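PDB 2UY1: cleavage stimulation factor 77, which probably binds mRNA, as a nuclear helical-repeat protein of the Suppressor of forked family that belongs to the cleavage stimulation factor of pre-mRNA 3'-end processing. Local coordinates for residues B[17-25]-B[46-56]; B[286-294]-B[315-325]. One frame throughout, in Å; residues are numbered along the deposited sequence.

Contact 1. Residues B[17-25]-B[46-56]; sequences IMEHARRLY and NLDLWMLYIEY
Asn46, just ahead of helix 47-57, opens the contact by bringing its amide nitrogen ND2 to 3.9 Å from CG of Met18, the two side chains crossing at about a right angle. At Leu49 the sulfur of Met18 takes over: SD lies 3.5 Å from Leu49 CB, and the two side chains slide past each other in opposite directions. Met18 gets there because its CG is anti to the backbone N (chi1 -168°) and the side chain then bends at chi2. Leu49 also reaches back with CD1 to touch the methyl of Ala21 loosely. One turn on, Leu52 meets the flat end of Arg22. The Met18 methyl and Leu52 CD1 are modelled too close together, so their exact placing is doubtful; with that reserve, the leucine end sits over one face of the guanidinium, CD2 coming within 3.3 Å of Arg22 NH1. Glu55 crosses the Tyr25 side chain with its carboxylate turned 64° from the ring, OE2 standing 3.4 Å from Tyr25 OH. Last comes Tyr56, whose CD1 lies at the edge of the Tyr25 ring, 3.9 Å from CE1; its own hydroxyl bonds to Glu34. Near-parallel helices (20°) two apart in sequence, packed on each other and on the helix between them (30-40, whose Leu33 and Phe37 touch Tyr25 and Leu49), are characteristic of a TPR-like (HAT) helical-repeat array.

Contact 2. Residues B[286-294]-B[315-325]; sequences DLLRINHLN and EGVGPHVFIYC
Asp286 reaches from helix 282-300 to the start of helix 319-333 and takes the one direct hydrogen bond of the contact: Gly318 N, just ahead of that helix, donates to OD1 at 2.6 Å, on the syn side and 31° out of the carboxylate plane. Water extends the polar grip. One molecule donates to Asp286 OD2, accepts from His320 N and also bonds His320 ND1, linking OD2 to the first turn; His320 NE2 goes on to Asp450. A second water joins Asn294 OD1, which also receives Lys298 NZ, to Tyr324 OH.

Charge adds a looser network of Asp286, Arg289 and Glu315. Arg289 NH1 lies 3.9 Å from Glu315 OE1, and NE, hydrogen-bonded to Leu285 O, lies 3.8 Å from Asp286 OD1; both salt bridges are long, the oxygens well out of the guanidinium plane. Val317 CA covers one guanidinium face and Glu315 CB its edge. Buried NH1 has no hydrogen-bond partner in the model, the glutamate oxygen being a charge-only neighbour.

The rest is packing. Val321 is a knob among Ile290, Leu293 and the aliphatic parts of Asp286 and Arg289. Tyr324, its CG anti to the backbone N (chi1 164°), lays its ring alongside Ile290, whose CG2 makes a CH-pi contact over the face, 4.1 Å from the centroid. Leu293 CD1 meets Cys325 SG at 3.5 Å.

The two helices run 21° from parallel. Between them in sequence, helix 302-311 sets Phe305 against Leu293 and Cys325, and beyond them helix 354-367 receives Ile323.

In the fold
Contacts 1 and 2 lie on opposite sides of the chain's centre, 48 Å between their own centres and about 28 Å between nearest atoms, so neither touches the other. Contact 1 closes before contact 2 opens along the chain. Both pair near-parallel helices that are separated in sequence by one further helix, yet the crossing has opposite sign in the two: positive for 17-25 with 47-56, negative for 286-294 with 319-325. Contact 1 is partly buried and mostly a matter of side-chain packing; contact 2 is buried and has a polar component as well. Another chain of the assembly approaches contact 2 at Asn294, whereas none touches contact 1.

Contact 1. Residues B[17-25]-B[46-56]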
loop_
_atom_site.group_PDB
_atom_site.type_symbol
_atom_site.label_atom_id
_atom_site.label_comp_id
_atom_site.label_asym_id
_atom_site.label_seq_id
_atom_site.Cartn_x
_atom_site.Cartn_y
_atom_site.Cartn_z
ATOM N N ILE B 17 6.301 45.670 -16.530
ATOM C CA ILE B 17 7.328 46.677 -16.856
ATOM C C ILE B 17 7.248 47.033 -18.353
ATOM O O ILE B 17 7.271 48.185 -18.725
ATOM C CB ILE B 17 8.725 46.120 -16.462
ATOM C CG1 ILE B 17 8.709 45.751 -14.968
ATOM C CG2 ILE B 17 9.849 47.090 -16.893
ATOM C CD1 ILE B 17 9.877 44.870 -14.489
ATOM N N MET B 18 7.093 46.009 -19.181
ATOM C CA MET B 18 6.937 46.122 -20.623
ATOM C C MET B 18 5.766 47.016 -21.046
ATOM O O MET B 18 5.914 47.944 -21.858
ATOM C CB MET B 18 6.738 44.705 -21.174
ATOM C CG MET B 18 6.846 44.570 -22.642
ATOM S SD MET B 18 8.281 45.400 -23.346
ATOM C CE MET B 18 7.918 44.957 -25.039
ATOM N N GLU B 19 4.609 46.727 -20.471
ATOM C CA GLU B 19 3.368 47.425 -20.766
ATOM C C GLU B 19 3.395 48.863 -20.267
ATOM O O GLU B 19 2.887 49.722 -20.945
ATOM C CB GLU B 19 2.172 46.644 -20.209
ATOM C CG GLU B 19 1.612 45.564 -21.186
ATOM C CD GLU B 19 0.836 44.414 -20.492
ATOM O OE1 GLU B 19 0.640 43.332 -21.150
ATOM O OE2 GLU B 19 0.431 44.582 -19.295
ATOM N N HIS B 20 3.997 49.101 -19.099
ATOM C CA HIS B 20 4.244 50.455 -18.562
ATOM C C HIS B 20 5.165 51.257 -19.483
ATOM O O HIS B 20 4.815 52.395 -19.898
ATOM C CB HIS B 20 4.816 50.356 -17.144
ATOM C CG HIS B 20 5.057 51.684 -16.480
ATOM N ND1 HIS B 20 4.136 52.709 -16.497
ATOM C CD2 HIS B 20 6.099 52.132 -15.744
ATOM C CE1 HIS B 20 4.611 53.736 -15.817
ATOM N NE2 HIS B 20 5.810 53.423 -15.370
ATOM N N ALA B 21 6.299 50.639 -19.859
ATOM C CA ALA B 21 7.257 51.207 -20.827
ATOM C C ALA B 21 6.615 51.610 -22.148
ATOM O O ALA B 21 6.881 52.709 -22.666
ATOM C CB ALA B 21 8.502 50.251 -21.065
ATOM N N ARG B 22 5.748 50.750 -22.663
ATOM C CA ARG B 22 5.078 51.013 -23.940
ATOM C C ARG B 22 4.054 52.176 -23.825
ATOM O O ARG B 22 4.018 53.056 -24.696
ATOM C CB ARG B 22 4.439 49.744 -24.465
ATOM C CG ARG B 22 3.912 49.820 -25.870
ATOM C CD ARG B 22 3.249 48.487 -26.275
ATOM N NE ARG B 22 4.140 47.373 -26.685
ATOM C CZ ARG B 22 5.085 47.416 -27.643
ATOM N NH1 ARG B 22 5.394 48.550 -28.298
ATOM N NH2 ARG B 22 5.772 46.310 -27.915
ATOM N N ARG B 23 3.242 52.168 -22.756
ATOM C CA ARG B 23 2.387 53.326 -22.388
ATOM C C ARG B 23 3.136 54.669 -22.286
ATOM O O ARG B 23 2.695 55.690 -22.893
ATOM C CB ARG B 23 1.671 53.085 -21.051
ATOM C CG ARG B 23 0.370 52.300 -21.086
ATOM C CD ARG B 23 -0.192 52.059 -19.664
ATOM N NE ARG B 23 0.160 50.728 -19.139
ATOM C CZ ARG B 23 0.724 50.507 -17.957
ATOM N NH1 ARG B 23 0.975 51.512 -17.128
ATOM N NH2 ARG B 23 1.032 49.271 -17.588
ATOM N N LEU B 24 4.226 54.693 -21.502
ATOM C CA LEU B 24 5.114 55.883 -21.378
ATOM C C LEU B 24 5.719 56.370 -22.708
ATOM O O LEU B 24 5.862 57.597 -22.932
ATOM C CB LEU B 24 6.266 55.610 -20.419
ATOM C CG LEU B 24 5.974 55.488 -18.927
ATOM C CD1 LEU B 24 7.266 55.093 -18.200
ATOM C CD2 LEU B 24 5.398 56.810 -18.384
ATOM N N TYR B 25 6.093 55.402 -23.564
ATOM C CA TYR B 25 6.504 55.669 -24.964
ATOM C C TYR B 25 5.378 56.342 -25.729
ATOM O O TYR B 25 5.541 57.455 -26.225
ATOM C CB TYR B 25 6.924 54.391 -25.713
ATOM C CG TYR B 25 7.551 54.681 -27.057
ATOM C CD1 TYR B 25 8.775 55.337 -27.131
ATOM C CD2 TYR B 25 6.919 54.316 -28.252
ATOM C CE1 TYR B 25 9.372 55.619 -28.343
ATOM C CE2 TYR B 25 7.513 54.607 -29.502
ATOM C CZ TYR B 25 8.747 55.258 -29.531
ATOM O OH TYR B 25 9.380 55.578 -30.718
ATOM N N ASN B 46 14.026 40.333 -21.180
ATOM C CA ASN B 46 12.872 40.384 -22.048
ATOM C C ASN B 46 13.260 41.144 -23.336
ATOM O O ASN B 46 13.547 42.371 -23.278
ATOM C CB ASN B 46 11.711 41.050 -21.296
ATOM C CG ASN B 46 10.445 41.073 -22.086
ATOM O OD1 ASN B 46 10.340 40.387 -23.085
ATOM N ND2 ASN B 46 9.460 41.849 -21.630
ATOM N N LEU B 47 13.319 40.420 -24.474
ATOM C CA LEU B 47 13.817 41.016 -25.751
ATOM C C LEU B 47 12.966 42.181 -26.318
ATOM O O LEU B 47 13.499 43.251 -26.667
ATOM C CB LEU B 47 14.086 39.953 -26.816
ATOM C CG LEU B 47 14.913 40.451 -28.022
ATOM C CD1 LEU B 47 16.206 41.224 -27.585
ATOM C CD2 LEU B 47 15.248 39.323 -29.011
ATOM N N ASP B 48 11.679 41.964 -26.492
ATOM C CA ASP B 48 10.710 43.030 -26.511
ATOM C C ASP B 48 11.180 43.888 -25.382
ATOM O O ASP B 48 11.417 43.365 -24.372
ATOM C CB ASP B 48 9.353 42.466 -26.137
ATOM C CG ASP B 48 8.875 41.393 -27.070
ATOM O OD1 ASP B 48 8.924 41.587 -28.274
ATOM O OD2 ASP B 48 8.388 40.367 -26.607
ATOM N N LEU B 49 11.335 45.182 -25.527
ATOM C CA LEU B 49 11.804 45.989 -24.395
ATOM C C LEU B 49 13.182 46.508 -24.579
ATOM O O LEU B 49 13.393 47.687 -24.563
ATOM C CB LEU B 49 11.785 45.221 -23.096
ATOM C CG LEU B 49 12.191 45.827 -21.779
ATOM C CD1 LEU B 49 11.802 47.253 -21.620
ATOM C CD2 LEU B 49 11.584 45.049 -20.764
ATOM N N TRP B 50 14.127 45.597 -24.706
ATOM C CA TRP B 50 15.340 45.889 -25.415
ATOM C C TRP B 50 14.994 46.388 -26.795
ATOM O O TRP B 50 15.438 47.398 -27.196
ATOM C CB TRP B 50 16.291 44.689 -25.409
ATOM C CG TRP B 50 16.954 44.475 -24.083
ATOM C CD1 TRP B 50 16.432 43.864 -23.024
ATOM C CD2 TRP B 50 18.257 44.897 -23.697
ATOM N NE1 TRP B 50 17.293 43.879 -21.996
ATOM C CE2 TRP B 50 18.444 44.487 -22.391
ATOM C CE3 TRP B 50 19.280 45.577 -24.332
ATOM C CZ2 TRP B 50 19.609 44.743 -21.700
ATOM C CZ3 TRP B 50 20.422 45.826 -23.658
ATOM C CH2 TRP B 50 20.584 45.420 -22.356
ATOM N N MET B 51 14.137 45.700 -27.481
ATOM C CA MET B 51 13.768 46.134 -28.828
ATOM C C MET B 51 13.067 47.498 -28.839
ATOM O O MET B 51 13.214 48.282 -29.768
ATOM C CB MET B 51 12.903 45.076 -29.506
ATOM C CG MET B 51 13.659 43.798 -29.827
ATOM S SD MET B 51 15.258 44.064 -30.639
ATOM C CE MET B 51 15.519 42.384 -31.245
ATOM N N LEU B 52 12.311 47.770 -27.787
ATOM C CA LEU B 52 11.679 49.061 -27.596
ATOM C C LEU B 52 12.680 50.143 -27.220
ATOM O O LEU B 52 12.500 51.321 -27.574
ATOM C CB LEU B 52 10.574 48.943 -26.529
ATOM C CG LEU B 52 9.271 48.482 -27.195
ATOM C CD1 LEU B 52 8.484 47.506 -26.290
ATOM C CD2 LEU B 52 8.431 49.708 -27.626
ATOM N N TYR B 53 13.725 49.743 -26.494
ATOM C CA TYR B 53 14.834 50.626 -26.225
ATOM C C TYR B 53 15.474 51.073 -27.530
ATOM O O TYR B 53 15.835 52.244 -27.667
ATOM C CB TYR B 53 15.866 49.963 -25.325
ATOM C CG TYR B 53 16.995 50.892 -25.010
ATOM C CD1 TYR B 53 16.765 52.080 -24.302
ATOM C CD2 TYR B 53 18.307 50.596 -25.418
ATOM C CE1 TYR B 53 17.802 52.943 -24.001
ATOM C CE2 TYR B 53 19.349 51.457 -25.144
ATOM C CZ TYR B 53 19.093 52.630 -24.431
ATOM O OH TYR B 53 20.114 53.484 -24.126
ATOM N N ILE B 54 15.582 50.126 -28.472
ATOM C CA ILE B 54 16.054 50.366 -29.838
ATOM C C ILE B 54 15.090 51.293 -30.607
ATOM O O ILE B 54 15.522 52.315 -31.157
ATOM C CB ILE B 54 16.328 49.034 -30.636
ATOM C CG1 ILE B 54 17.451 48.203 -29.991
ATOM C CG2 ILE B 54 16.716 49.325 -32.095
ATOM C CD1 ILE B 54 17.683 46.861 -30.708
ATOM N N GLU B 55 13.795 50.951 -30.632
ATOM C CA GLU B 55 12.783 51.843 -31.223
ATOM C C GLU B 55 12.905 53.290 -30.665
ATOM O O GLU B 55 13.044 54.228 -31.433
ATOM C CB GLU B 55 11.357 51.273 -31.073
ATOM C CG GLU B 55 10.379 51.706 -32.177
ATOM C CD GLU B 55 8.951 51.940 -31.671
ATOM O OE1 GLU B 55 8.539 51.256 -30.691
ATOM O OE2 GLU B 55 8.242 52.817 -32.250
ATOM N N TYR B 56 12.896 53.448 -29.341
ATOM C CA TYR B 56 13.177 54.747 -28.698
ATOM C C TYR B 56 14.514 55.439 -29.100
ATOM O O TYR B 56 14.504 56.604 -29.504
ATOM C CB TYR B 56 13.025 54.686 -27.175
ATOM C CG TYR B 56 13.330 56.006 -26.477
ATOM C CD1 TYR B 56 12.560 57.145 -26.737
ATOM C CD2 TYR B 56 14.402 56.119 -25.569
ATOM C CE1 TYR B 56 12.838 58.363 -26.108
ATOM C CE2 TYR B 56 14.679 57.324 -24.931
ATOM C CZ TYR B 56 13.898 58.444 -25.212
ATOM O OH TYR B 56 14.151 59.640 -24.601
#

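Contact 2. Residues B[286-294]-B[315-325]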
loop_
_atom_site.group_PDB
_atom_site.type_symbol
_atom_site.label_atom_id
_atom_site.label_comp_id
_atom_site.label_asym_id
_atom_site.label_seq_id
_atom_site.Cartn_x
_atom_site.Cartn_y
_atom_site.Cartn_z
ATOM N N ASP B 286 3.870 23.926 12.024
ATOM C CA ASP B 286 4.549 22.685 12.396
ATOM C C ASP B 286 5.700 22.449 11.438
ATOM O O ASP B 286 6.746 22.093 11.893
ATOM C CB ASP B 286 3.614 21.484 12.380
ATOM C CG ASP B 286 2.670 21.430 13.601
ATOM O OD1 ASP B 286 2.983 22.007 14.681
ATOM O OD2 ASP B 286 1.614 20.753 13.467
ATOM N N LEU B 287 5.516 22.656 10.119
ATOM C CA LEU B 287 6.660 22.486 9.212
ATOM C C LEU B 287 7.783 23.503 9.412
ATOM O O LEU B 287 8.951 23.203 9.119
ATOM C CB LEU B 287 6.254 22.377 7.744
ATOM C CG LEU B 287 7.109 21.443 6.853
ATOM C CD1 LEU B 287 7.352 19.996 7.371
ATOM C CD2 LEU B 287 6.489 21.392 5.511
ATOM N N LEU B 288 7.458 24.688 9.941
ATOM C CA LEU B 288 8.487 25.668 10.270
ATOM C C LEU B 288 9.300 25.221 11.474
ATOM O O LEU B 288 10.523 25.323 11.466
ATOM C CB LEU B 288 7.859 27.047 10.591
ATOM C CG LEU B 288 7.368 27.828 9.396
ATOM C CD1 LEU B 288 6.510 28.974 9.918
ATOM C CD2 LEU B 288 8.579 28.258 8.595
ATOM N N ARG B 289 8.608 24.730 12.499
ATOM C CA ARG B 289 9.248 24.256 13.712
ATOM C C ARG B 289 10.210 23.131 13.479
ATOM O O ARG B 289 11.352 23.157 13.941
ATOM C CB ARG B 289 8.190 23.786 14.693
ATOM C CG ARG B 289 7.439 24.912 15.337
ATOM C CD ARG B 289 6.295 24.371 16.167
ATOM N NE ARG B 289 5.023 25.005 15.830
ATOM C CZ ARG B 289 4.233 25.652 16.687
ATOM N NH1 ARG B 289 4.578 25.777 17.959
ATOM N NH2 ARG B 289 3.087 26.184 16.263
ATOM N N ILE B 290 9.742 22.125 12.747
ATOM C CA ILE B 290 10.548 21.009 12.366
ATOM C C ILE B 290 11.809 21.502 11.602
ATOM O O ILE B 290 12.924 21.114 11.921
ATOM C CB ILE B 290 9.664 19.984 11.539
ATOM C CG1 ILE B 290 8.884 19.094 12.506
ATOM C CG2 ILE B 290 10.556 19.177 10.522
ATOM C CD1 ILE B 290 7.665 18.389 11.823
ATOM N N ASN B 291 11.620 22.385 10.624
ATOM C CA ASN B 291 12.719 22.865 9.805
ATOM C C ASN B 291 13.703 23.793 10.512
ATOM O O ASN B 291 14.914 23.779 10.229
ATOM C CB ASN B 291 12.218 23.360 8.442
ATOM C CG ASN B 291 12.055 22.157 7.424
ATOM O OD1 ASN B 291 13.030 21.551 7.009
ATOM N ND2 ASN B 291 10.836 21.816 7.111
ATOM N N HIS B 292 13.175 24.457 11.535
ATOM C CA HIS B 292 13.907 25.356 12.398
ATOM C C HIS B 292 14.710 24.504 13.318
ATOM O O HIS B 292 15.912 24.711 13.422
ATOM C CB HIS B 292 12.929 26.276 13.159
ATOM C CG HIS B 292 13.593 27.304 14.035
ATOM N ND1 HIS B 292 13.066 28.134 14.966
ATOM C CD2 HIS B 292 14.938 27.608 13.962
ATOM C CE1 HIS B 292 14.097 28.916 15.440
ATOM N NE2 HIS B 292 15.214 28.577 14.823
ATOM N N LEU B 293 14.098 23.469 13.911
ATOM C CA LEU B 293 14.860 22.491 14.708
ATOM C C LEU B 293 16.008 21.874 13.937
ATOM O O LEU B 293 17.100 21.693 14.507
ATOM C CB LEU B 293 13.968 21.349 15.300
ATOM C CG LEU B 293 13.045 21.742 16.466
ATOM C CD1 LEU B 293 11.969 20.670 16.646
ATOM C CD2 LEU B 293 13.793 21.934 17.753
ATOM N N ASN B 294 15.753 21.513 12.661
ATOM C CA ASN B 294 16.773 20.915 11.775
ATOM C C ASN B 294 17.938 21.833 11.554
ATOM O O ASN B 294 19.115 21.390 11.575
ATOM C CB ASN B 294 16.234 20.563 10.374
ATOM C CG ASN B 294 17.326 20.002 9.445
ATOM O OD1 ASN B 294 17.865 18.930 9.683
ATOM N ND2 ASN B 294 17.644 20.724 8.394
ATOM N N GLU B 315 3.587 27.035 22.932
ATOM C CA GLU B 315 2.663 27.043 21.779
ATOM C C GLU B 315 2.218 25.617 21.422
ATOM O O GLU B 315 2.978 24.682 21.612
ATOM C CB GLU B 315 3.283 27.739 20.560
ATOM C CG GLU B 315 3.499 29.254 20.791
ATOM C CD GLU B 315 3.794 30.041 19.508
ATOM O OE1 GLU B 315 4.660 29.593 18.689
ATOM O OE2 GLU B 315 3.161 31.130 19.326
ATOM N N GLY B 316 0.985 25.459 20.933
ATOM C CA GLY B 316 0.496 24.174 20.405
ATOM C C GLY B 316 1.325 23.640 19.222
ATOM O O GLY B 316 0.977 23.864 18.042
ATOM N N VAL B 317 2.428 22.952 19.527
ATOM C CA VAL B 317 3.211 22.329 18.477
ATOM C C VAL B 317 2.485 21.037 18.159
ATOM O O VAL B 317 2.061 20.338 19.077
ATOM C CB VAL B 317 4.755 22.119 18.834
ATOM C CG1 VAL B 317 5.303 23.315 19.619
ATOM C CG2 VAL B 317 5.042 20.800 19.603
ATOM N N GLY B 318 2.322 20.755 16.867
ATOM C CA GLY B 318 1.516 19.605 16.399
ATOM C C GLY B 318 2.112 18.252 16.746
ATOM O O GLY B 318 3.255 18.165 17.231
ATOM N N PRO B 319 1.356 17.180 16.449
ATOM C CA PRO B 319 1.809 15.781 16.575
ATOM C C PRO B 319 3.129 15.508 15.842
ATOM O O PRO B 319 4.011 14.851 16.382
ATOM C CB PRO B 319 0.662 14.983 15.924
ATOM C CG PRO B 319 -0.536 15.858 16.100
ATOM C CD PRO B 319 -0.012 17.264 15.895
ATOM N N HIS B 320 3.291 16.021 14.635
ATOM C CA HIS B 320 4.489 15.738 13.839
ATOM C C HIS B 320 5.800 16.159 14.483
ATOM O O HIS B 320 6.843 15.617 14.157
ATOM C CB HIS B 320 4.398 16.496 12.506
ATOM C CG HIS B 320 3.387 15.933 11.563
ATOM N ND1 HIS B 320 2.069 16.197 11.401
ATOM C CD2 HIS B 320 3.695 14.939 10.662
ATOM C CE1 HIS B 320 1.613 15.382 10.395
ATOM N NE2 HIS B 320 2.618 14.646 9.951
ATOM N N VAL B 321 5.758 17.212 15.300
ATOM C CA VAL B 321 6.972 17.871 15.778
ATOM C C VAL B 321 7.533 16.986 16.863
ATOM O O VAL B 321 8.718 16.828 16.961
ATOM C CB VAL B 321 6.676 19.365 16.300
ATOM C CG1 VAL B 321 7.931 20.026 16.989
ATOM C CG2 VAL B 321 6.255 20.208 15.158
ATOM N N PHE B 322 6.641 16.333 17.595
ATOM C CA PHE B 322 7.032 15.361 18.618
ATOM C C PHE B 322 7.613 14.108 17.995
ATOM O O PHE B 322 8.543 13.568 18.528
ATOM C CB PHE B 322 5.814 14.925 19.440
ATOM C CG PHE B 322 5.219 16.012 20.326
ATOM C CD1 PHE B 322 5.717 16.237 21.597
ATOM C CD2 PHE B 322 4.146 16.784 19.873
ATOM C CE1 PHE B 322 5.154 17.221 22.431
ATOM C CE2 PHE B 322 3.564 17.769 20.698
ATOM C CZ PHE B 322 4.062 17.964 21.993
ATOM N N ILE B 323 6.968 13.580 16.946
ATOM C CA ILE B 323 7.418 12.399 16.218
ATOM C C ILE B 323 8.759 12.675 15.546
ATOM O O ILE B 323 9.665 11.848 15.572
ATOM C CB ILE B 323 6.399 11.995 15.111
ATOM C CG1 ILE B 323 4.983 11.744 15.661
ATOM C CG2 ILE B 323 6.925 10.844 14.228
ATOM C CD1 ILE B 323 3.927 11.489 14.514
ATOM N N TYR B 324 8.896 13.852 14.925
ATOM C CA TYR B 324 10.199 14.230 14.385
ATOM C C TYR B 324 11.304 14.276 15.443
ATOM O O TYR B 324 12.408 13.774 15.211
ATOM C CB TYR B 324 10.063 15.557 13.673
ATOM C CG TYR B 324 11.364 16.219 13.425
ATOM C CD1 TYR B 324 12.150 15.895 12.304
ATOM C CD2 TYR B 324 11.832 17.175 14.330
ATOM C CE1 TYR B 324 13.358 16.514 12.133
ATOM C CE2 TYR B 324 13.025 17.794 14.168
ATOM C CZ TYR B 324 13.778 17.488 13.079
ATOM O OH TYR B 324 14.975 18.156 12.947
ATOM N N CYS B 325 11.040 14.881 16.603
ATOM C CA CYS B 325 12.081 14.971 17.679
ATOM C C CYS B 325 12.444 13.631 18.251
ATOM O O CYS B 325 13.586 13.443 18.719
ATOM C CB CYS B 325 11.638 15.852 18.859
ATOM S SG CYS B 325 11.632 17.617 18.419
HETATM O O HOH W 1 1.422 18.043 13.265
HETATM O O HOH W 2 16.737 16.916 10.872
#